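Local atomic coordinates of putative oxidoreductase molybdopterin-binding subunit (Sulfolobus tokodaii, PDB entry 4ZOH), a protein that probably serves as the molybdenum-cofactor-binding, catalytic subunit of an oxidoreductase of the xanthine dehydrogenase and aldehyde oxidase family. Residues A[183-195]-A[470-482]. Numbering follows the deposited sequence.
Sequences SSTQSAHYLRRNL and GDTEIIEDGIGTW. With MCN (pterin cytosine dinucleotide), chain D.
R193 reaches from its helix to the loop 470-482 with the guanidinium edge leading. Both NH1 and NH2 grip one atom, G478 O, end-on, the R193 NH2 bond being the shorter at 3.0 Å. R193 NH1 also makes a salt bridge to D477 OD2 (2.7 Å), its hydrogen bond weak, while a water links NH1 to D477 OD1. D477 OD2 turns its anti lone pair to its neighbour G478 N. With an alanine at R193 both donors to G478 O are gone, which is likely to leave the D477 carboxylate without its charge partner. Further along, S187, the helix N-cap, holds OG anti to the backbone N (chi1 179°); S187 OG donates to I479 O (2.7 Å) from above the carbonyl plane and accepts from Y190 N. Q186 NE2 donates to T481 O in the carbonyl plane at 3.0 Å. A water joins H189 NE2 to G470 N. In van der Waals contact, one H189 ring face packs on the D477-G478 peptide, and I475 CG2 comes to 3.3 Å from H189 CE1. The W482 edge points at the Y190 face, an offset edge-to-face pair with planes at 74°. Main-chain carbonyls and one salt bridge thus join helix 188-199 and Q186 to a loop whose T481 and W482 line the pterin cytosine dinucleotide pocket.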
loop_
_atom_site.group_PDB
_atom_site.type_symbol
_atom_site.label_atom_id
_atom_site.label_comp_id
_atom_site.label_asym_id
_atom_site.label_seq_id
_atom_site.Cartn_x
_atom_site.Cartn_y
_atom_site.Cartn_z
ATOM N N SER A 183 8.431 4.523 -8.595
ATOM C CA SER A 183 8.530 4.872 -9.978
ATOM C C SER A 183 8.966 3.677 -10.792
ATOM O O SER A 183 9.820 2.853 -10.331
ATOM C CB SER A 183 9.557 6.027 -10.184
ATOM O OG SER A 183 9.595 6.463 -11.558
ATOM N N SER A 184 8.463 3.645 -12.013
ATOM C CA SER A 184 8.905 2.664 -12.976
ATOM C C SER A 184 10.225 3.199 -13.489
ATOM O O SER A 184 10.283 3.946 -14.455
ATOM C CB SER A 184 7.857 2.443 -14.097
ATOM O OG SER A 184 8.302 1.421 -14.990
ATOM N N THR A 185 11.269 2.916 -12.754
ATOM C CA THR A 185 12.555 3.518 -13.057
ATOM C C THR A 185 13.617 2.408 -13.157
ATOM O O THR A 185 13.336 1.283 -12.700
ATOM C CB THR A 185 12.958 4.537 -11.953
ATOM O OG1 THR A 185 14.146 5.207 -12.341
ATOM C CG2 THR A 185 13.176 3.873 -10.607
ATOM N N GLN A 186 14.821 2.737 -13.653
ATOM C CA GLN A 186 15.941 1.742 -13.722
ATOM C C GLN A 186 16.816 1.671 -12.467
ATOM O O GLN A 186 17.677 0.797 -12.333
ATOM C CB GLN A 186 16.792 1.907 -14.989
ATOM C CG GLN A 186 15.970 1.665 -16.234
ATOM C CD GLN A 186 16.771 1.714 -17.520
ATOM O OE1 GLN A 186 16.268 2.201 -18.543
ATOM N NE2 GLN A 186 17.998 1.267 -17.474
ATOM N N SER A 187 16.572 2.572 -11.511
ATOM C CA SER A 187 17.359 2.566 -10.295
ATOM C C SER A 187 16.674 3.430 -9.263
ATOM O O SER A 187 16.587 4.633 -9.473
ATOM C CB SER A 187 18.764 3.181 -10.534
ATOM O OG SER A 187 19.528 3.204 -9.329
ATOM N N ALA A 188 16.308 2.851 -8.130
ATOM C CA ALA A 188 15.713 3.667 -7.040
ATOM C C ALA A 188 16.754 4.721 -6.482
ATOM O O ALA A 188 16.408 5.841 -6.245
ATOM C CB ALA A 188 15.177 2.791 -5.930
ATOM N N HIS A 189 18.018 4.340 -6.359
ATOM C CA HIS A 189 19.008 5.135 -5.666
ATOM C C HIS A 189 19.413 6.330 -6.505
ATOM O O HIS A 189 19.558 7.428 -5.947
ATOM C CB HIS A 189 20.196 4.251 -5.282
ATOM C CG HIS A 189 19.779 2.938 -4.686
ATOM N ND1 HIS A 189 19.416 2.809 -3.357
ATOM C CD2 HIS A 189 19.665 1.696 -5.232
ATOM C CE1 HIS A 189 19.100 1.539 -3.111
ATOM N NE2 HIS A 189 19.248 0.842 -4.226
ATOM N N TYR A 190 19.495 6.134 -7.823
ATOM C CA TYR A 190 19.791 7.211 -8.766
ATOM C C TYR A 190 18.627 8.203 -8.929
ATOM O O TYR A 190 18.821 9.420 -8.868
ATOM C CB TYR A 190 20.244 6.660 -10.127
ATOM C CG TYR A 190 20.595 7.717 -11.128
ATOM C CD1 TYR A 190 21.618 8.657 -10.872
ATOM C CD2 TYR A 190 19.933 7.759 -12.345
ATOM C CE1 TYR A 190 21.924 9.643 -11.818
ATOM C CE2 TYR A 190 20.226 8.720 -13.300
ATOM C CZ TYR A 190 21.233 9.644 -13.033
ATOM O OH TYR A 190 21.453 10.570 -14.002
ATOM N N LEU A 191 17.408 7.683 -9.052
ATOM C CA LEU A 191 16.232 8.539 -9.001
ATOM C C LEU A 191 16.185 9.325 -7.648
ATOM O O LEU A 191 15.879 10.486 -7.624
ATOM C CB LEU A 191 14.938 7.771 -9.304
ATOM C CG LEU A 191 13.631 8.546 -9.158
ATOM C CD1 LEU A 191 13.707 9.642 -10.263
ATOM C CD2 LEU A 191 12.458 7.631 -9.462
ATOM N N ARG A 192 16.507 8.693 -6.540
ATOM C CA ARG A 192 16.517 9.453 -5.330
ATOM C C ARG A 192 17.520 10.663 -5.393
ATOM O O ARG A 192 17.157 11.786 -5.018
ATOM C CB ARG A 192 16.885 8.581 -4.160
ATOM C CG ARG A 192 16.723 9.340 -2.863
ATOM C CD ARG A 192 17.190 8.526 -1.683
ATOM N NE ARG A 192 17.571 9.488 -0.654
ATOM C CZ ARG A 192 18.784 10.062 -0.574
ATOM N NH1 ARG A 192 19.764 9.728 -1.439
ATOM N NH2 ARG A 192 19.016 10.989 0.387
ATOM N N ARG A 193 18.745 10.407 -5.869
ATOM C CA ARG A 193 19.718 11.464 -6.035
ATOM C C ARG A 193 19.179 12.563 -6.945
ATOM O O ARG A 193 19.368 13.730 -6.649
ATOM C CB ARG A 193 21.024 10.937 -6.526
ATOM C CG ARG A 193 21.847 10.312 -5.446
ATOM C CD ARG A 193 23.234 9.922 -5.974
ATOM N NE ARG A 193 23.188 8.835 -6.994
ATOM C CZ ARG A 193 23.108 7.515 -6.717
ATOM N NH1 ARG A 193 22.987 7.062 -5.473
ATOM N NH2 ARG A 193 23.134 6.632 -7.704
ATOM N N ASN A 194 18.492 12.207 -8.019
ATOM C CA ASN A 194 17.922 13.194 -8.905
ATOM C C ASN A 194 16.852 14.019 -8.179
ATOM O O ASN A 194 16.784 15.233 -8.333
ATOM C CB ASN A 194 17.372 12.570 -10.174
ATOM C CG ASN A 194 18.475 12.044 -11.090
ATOM O OD1 ASN A 194 19.603 12.532 -11.017
ATOM N ND2 ASN A 194 18.158 11.018 -11.955
ATOM N N LEU A 195 16.007 13.368 -7.403
ATOM C CA LEU A 195 14.989 14.125 -6.703
ATOM C C LEU A 195 15.582 14.984 -5.552
ATOM O O LEU A 195 15.182 16.108 -5.385
ATOM C CB LEU A 195 13.857 13.223 -6.227
ATOM C CG LEU A 195 13.081 12.467 -7.281
ATOM C CD1 LEU A 195 12.129 11.455 -6.558
ATOM C CD2 LEU A 195 12.340 13.433 -8.248
ATOM N N GLY A 470 15.803 -2.289 -4.823
ATOM C CA GLY A 470 14.833 -1.314 -5.296
ATOM C C GLY A 470 14.094 -0.525 -4.214
ATOM O O GLY A 470 13.112 0.109 -4.508
ATOM N N ASP A 471 14.610 -0.536 -2.993
ATOM C CA ASP A 471 14.129 0.329 -1.918
ATOM C C ASP A 471 15.333 1.005 -1.286
ATOM O O ASP A 471 16.250 0.330 -0.817
ATOM C CB ASP A 471 13.340 -0.446 -0.859
ATOM C CG ASP A 471 12.703 0.440 0.228
ATOM O OD1 ASP A 471 12.984 1.653 0.391
ATOM O OD2 ASP A 471 11.886 -0.106 0.975
ATOM N N THR A 472 15.340 2.338 -1.300
ATOM C CA THR A 472 16.494 3.112 -0.767
ATOM C C THR A 472 16.607 2.886 0.729
ATOM O O THR A 472 17.658 3.229 1.354
ATOM C CB THR A 472 16.379 4.625 -1.099
ATOM O OG1 THR A 472 15.192 5.124 -0.495
ATOM C CG2 THR A 472 16.294 4.874 -2.597
ATOM N N GLU A 473 15.592 2.266 1.345
ATOM C CA GLU A 473 15.707 2.004 2.810
ATOM C C GLU A 473 16.253 0.634 3.246
ATOM O O GLU A 473 16.505 0.393 4.466
ATOM C CB GLU A 473 14.383 2.207 3.488
ATOM C CG GLU A 473 14.081 3.693 3.706
ATOM C CD GLU A 473 13.081 3.975 4.820
ATOM O OE1 GLU A 473 12.906 3.106 5.737
ATOM O OE2 GLU A 473 12.494 5.094 4.769
ATOM N N ILE A 474 16.419 -0.282 2.292
ATOM C CA ILE A 474 16.854 -1.637 2.673
ATOM C C ILE A 474 18.355 -1.847 2.344
ATOM O O ILE A 474 18.896 -2.939 2.567
ATOM C CB ILE A 474 15.990 -2.737 2.024
ATOM C CG1 ILE A 474 16.193 -2.709 0.518
ATOM C CG2 ILE A 474 14.517 -2.603 2.410
ATOM C CD1 ILE A 474 15.407 -3.761 -0.238
ATOM N N ILE A 475 18.991 -0.843 1.710
ATOM C CA ILE A 475 20.430 -0.912 1.408
ATOM C C ILE A 475 21.036 0.499 1.442
ATOM O O ILE A 475 20.341 1.509 1.119
ATOM C CB ILE A 475 20.715 -1.663 0.075
ATOM C CG1 ILE A 475 22.226 -2.060 -0.066
ATOM C CG2 ILE A 475 20.138 -0.952 -1.136
ATOM C CD1 ILE A 475 22.556 -2.932 -1.267
ATOM N N GLU A 476 22.306 0.569 1.826
ATOM C CA GLU A 476 23.009 1.853 1.936
ATOM C C GLU A 476 22.832 2.718 0.679
ATOM O O GLU A 476 22.505 3.879 0.795
ATOM C CB GLU A 476 24.494 1.674 2.272
ATOM C CG GLU A 476 25.217 2.995 2.470
ATOM C CD GLU A 476 26.714 2.890 2.841
ATOM O OE1 GLU A 476 27.325 1.807 2.670
ATOM O OE2 GLU A 476 27.248 3.888 3.418
ATOM N N ASP A 477 23.008 2.164 -0.522
ATOM C CA ASP A 477 22.991 2.957 -1.726
ATOM C C ASP A 477 23.134 2.027 -2.927
ATOM O O ASP A 477 23.125 0.806 -2.791
ATOM C CB ASP A 477 24.131 4.042 -1.737
ATOM C CG ASP A 477 23.684 5.356 -2.368
ATOM O OD1 ASP A 477 23.886 6.440 -1.798
ATOM O OD2 ASP A 477 23.117 5.335 -3.456
ATOM N N GLY A 478 23.219 2.610 -4.103
ATOM C CA GLY A 478 23.413 1.806 -5.298
ATOM C C GLY A 478 23.630 2.702 -6.474
ATOM O O GLY A 478 23.364 3.927 -6.426
ATOM N N ILE A 479 24.088 2.075 -7.555
ATOM C CA ILE A 479 24.152 2.778 -8.799
ATOM C C ILE A 479 22.953 2.494 -9.689
ATOM O O ILE A 479 22.160 3.414 -9.943
ATOM C CB ILE A 479 25.566 2.657 -9.496
ATOM C CG1 ILE A 479 26.602 3.417 -8.638
ATOM C CG2 ILE A 479 25.501 3.147 -10.965
ATOM C CD1 ILE A 479 26.489 4.964 -8.726
ATOM N N GLY A 480 22.852 1.267 -10.227
ATOM C CA GLY A 480 21.681 0.934 -11.053
ATOM C C GLY A 480 21.935 -0.147 -12.106
ATOM O O GLY A 480 23.003 -0.728 -12.124
ATOM N N THR A 481 20.913 -0.430 -12.937
ATOM C CA THR A 481 20.951 -1.433 -13.991
ATOM C C THR A 481 20.834 -0.706 -15.302
ATOM O O THR A 481 19.830 -0.108 -15.609
ATOM C CB THR A 481 19.833 -2.518 -13.801
ATOM O OG1 THR A 481 20.165 -3.320 -12.653
ATOM C CG2 THR A 481 19.641 -3.407 -15.049
ATOM N N TRP A 482 21.952 -0.740 -16.029
ATOM C CA TRP A 482 22.176 -0.129 -17.366
ATOM C C TRP A 482 23.653 -0.444 -17.735
ATOM O O TRP A 482 24.394 -0.974 -16.909
ATOM C CB TRP A 482 21.945 1.398 -17.362
ATOM C CG TRP A 482 22.643 2.147 -16.210
ATOM C CD1 TRP A 482 24.010 2.251 -15.980
ATOM C CD2 TRP A 482 22.000 2.828 -15.102
ATOM N NE1 TRP A 482 24.232 2.992 -14.813
ATOM C CE2 TRP A 482 23.018 3.369 -14.282
ATOM C CE3 TRP A 482 20.658 3.084 -14.761
ATOM C CZ2 TRP A 482 22.729 4.159 -13.144
ATOM C CZ3 TRP A 482 20.390 3.838 -13.622
ATOM C CH2 TRP A 482 21.411 4.389 -12.845
HETATM N N1 MCN D . 24.640 -12.926 -17.713
HETATM C C2 MCN D . 25.385 -14.041 -17.362
HETATM N N3 MCN D . 26.726 -14.118 -17.629
HETATM C C4 MCN D . 27.330 -13.046 -18.277
HETATM C C5 MCN D . 26.594 -11.919 -18.638
HETATM C C6 MCN D . 25.234 -11.841 -18.333
HETATM O O2 MCN D . 24.895 -15.017 -16.786
HETATM N N4 MCN D . 28.619 -13.136 -18.525
HETATM C "C1'" MCN D . 23.218 -12.927 -17.363
HETATM C C2D MCN D . 23.029 -12.267 -15.995
HETATM O "O2'" MCN D . 23.024 -13.184 -14.943
HETATM C "C3'" MCN D . 21.636 -11.704 -16.096
HETATM C C4D MCN D . 21.722 -11.111 -17.441
HETATM O O4D MCN D . 22.483 -12.113 -18.246
HETATM O "O3'" MCN D . 20.644 -12.670 -16.061
HETATM C "C5'" MCN D . 22.474 -9.880 -16.972
HETATM O "O5'" MCN D . 22.996 -9.219 -17.973
HETATM P PA MCN D . 24.089 -8.033 -17.778
HETATM O O1A MCN D . 24.770 -7.892 -16.507
HETATM O O2A MCN D . 24.848 -8.270 -19.053
HETATM O O3A MCN D . 23.019 -6.777 -18.132
HETATM P PB MCN D . 22.098 -6.106 -16.989
HETATM O O1B MCN D . 22.908 -4.989 -16.352
HETATM O O2B MCN D . 21.468 -7.034 -16.045
HETATM O O3B MCN D . 20.987 -5.562 -17.889
HETATM C C10 MCN D . 21.012 -4.241 -18.498
HETATM C "C9'" MCN D . 20.689 -4.329 -19.969
HETATM C "C8'" MCN D . 20.441 -3.047 -20.567
HETATM S "S8'" MCN D . 21.634 -1.764 -20.428
HETATM C "C7'" MCN D . 19.357 -2.807 -21.357
HETATM S "S7'" MCN D . 19.103 -1.271 -22.228
HETATM C "C6'" MCN D . 18.384 -3.837 -21.667
HETATM C C7 MCN D . 18.981 -5.253 -21.373
HETATM O "O9'" MCN D . 19.563 -5.192 -20.087
HETATM N "N5'" MCN D . 17.091 -3.625 -21.019
HETATM C C4A MCN D . 16.222 -4.674 -20.661
HETATM N "N8'" MCN D . 17.894 -6.279 -21.369
HETATM C C4B MCN D . 16.648 -6.016 -20.881
HETATM N "N1'" MCN D . 15.864 -7.062 -20.612
HETATM C "C2'" MCN D . 14.664 -6.851 -20.077
HETATM N "N2'" MCN D . 13.922 -7.904 -19.805
HETATM N "N3'" MCN D . 14.147 -5.537 -19.824
HETATM C "C4'" MCN D . 14.933 -4.404 -20.138
HETATM O "O4'" MCN D . 14.481 -3.240 -19.933
HETATM O O HOH W 1 18.672 -1.764 -5.166
HETATM O O HOH W 2 22.711 8.547 -2.907
#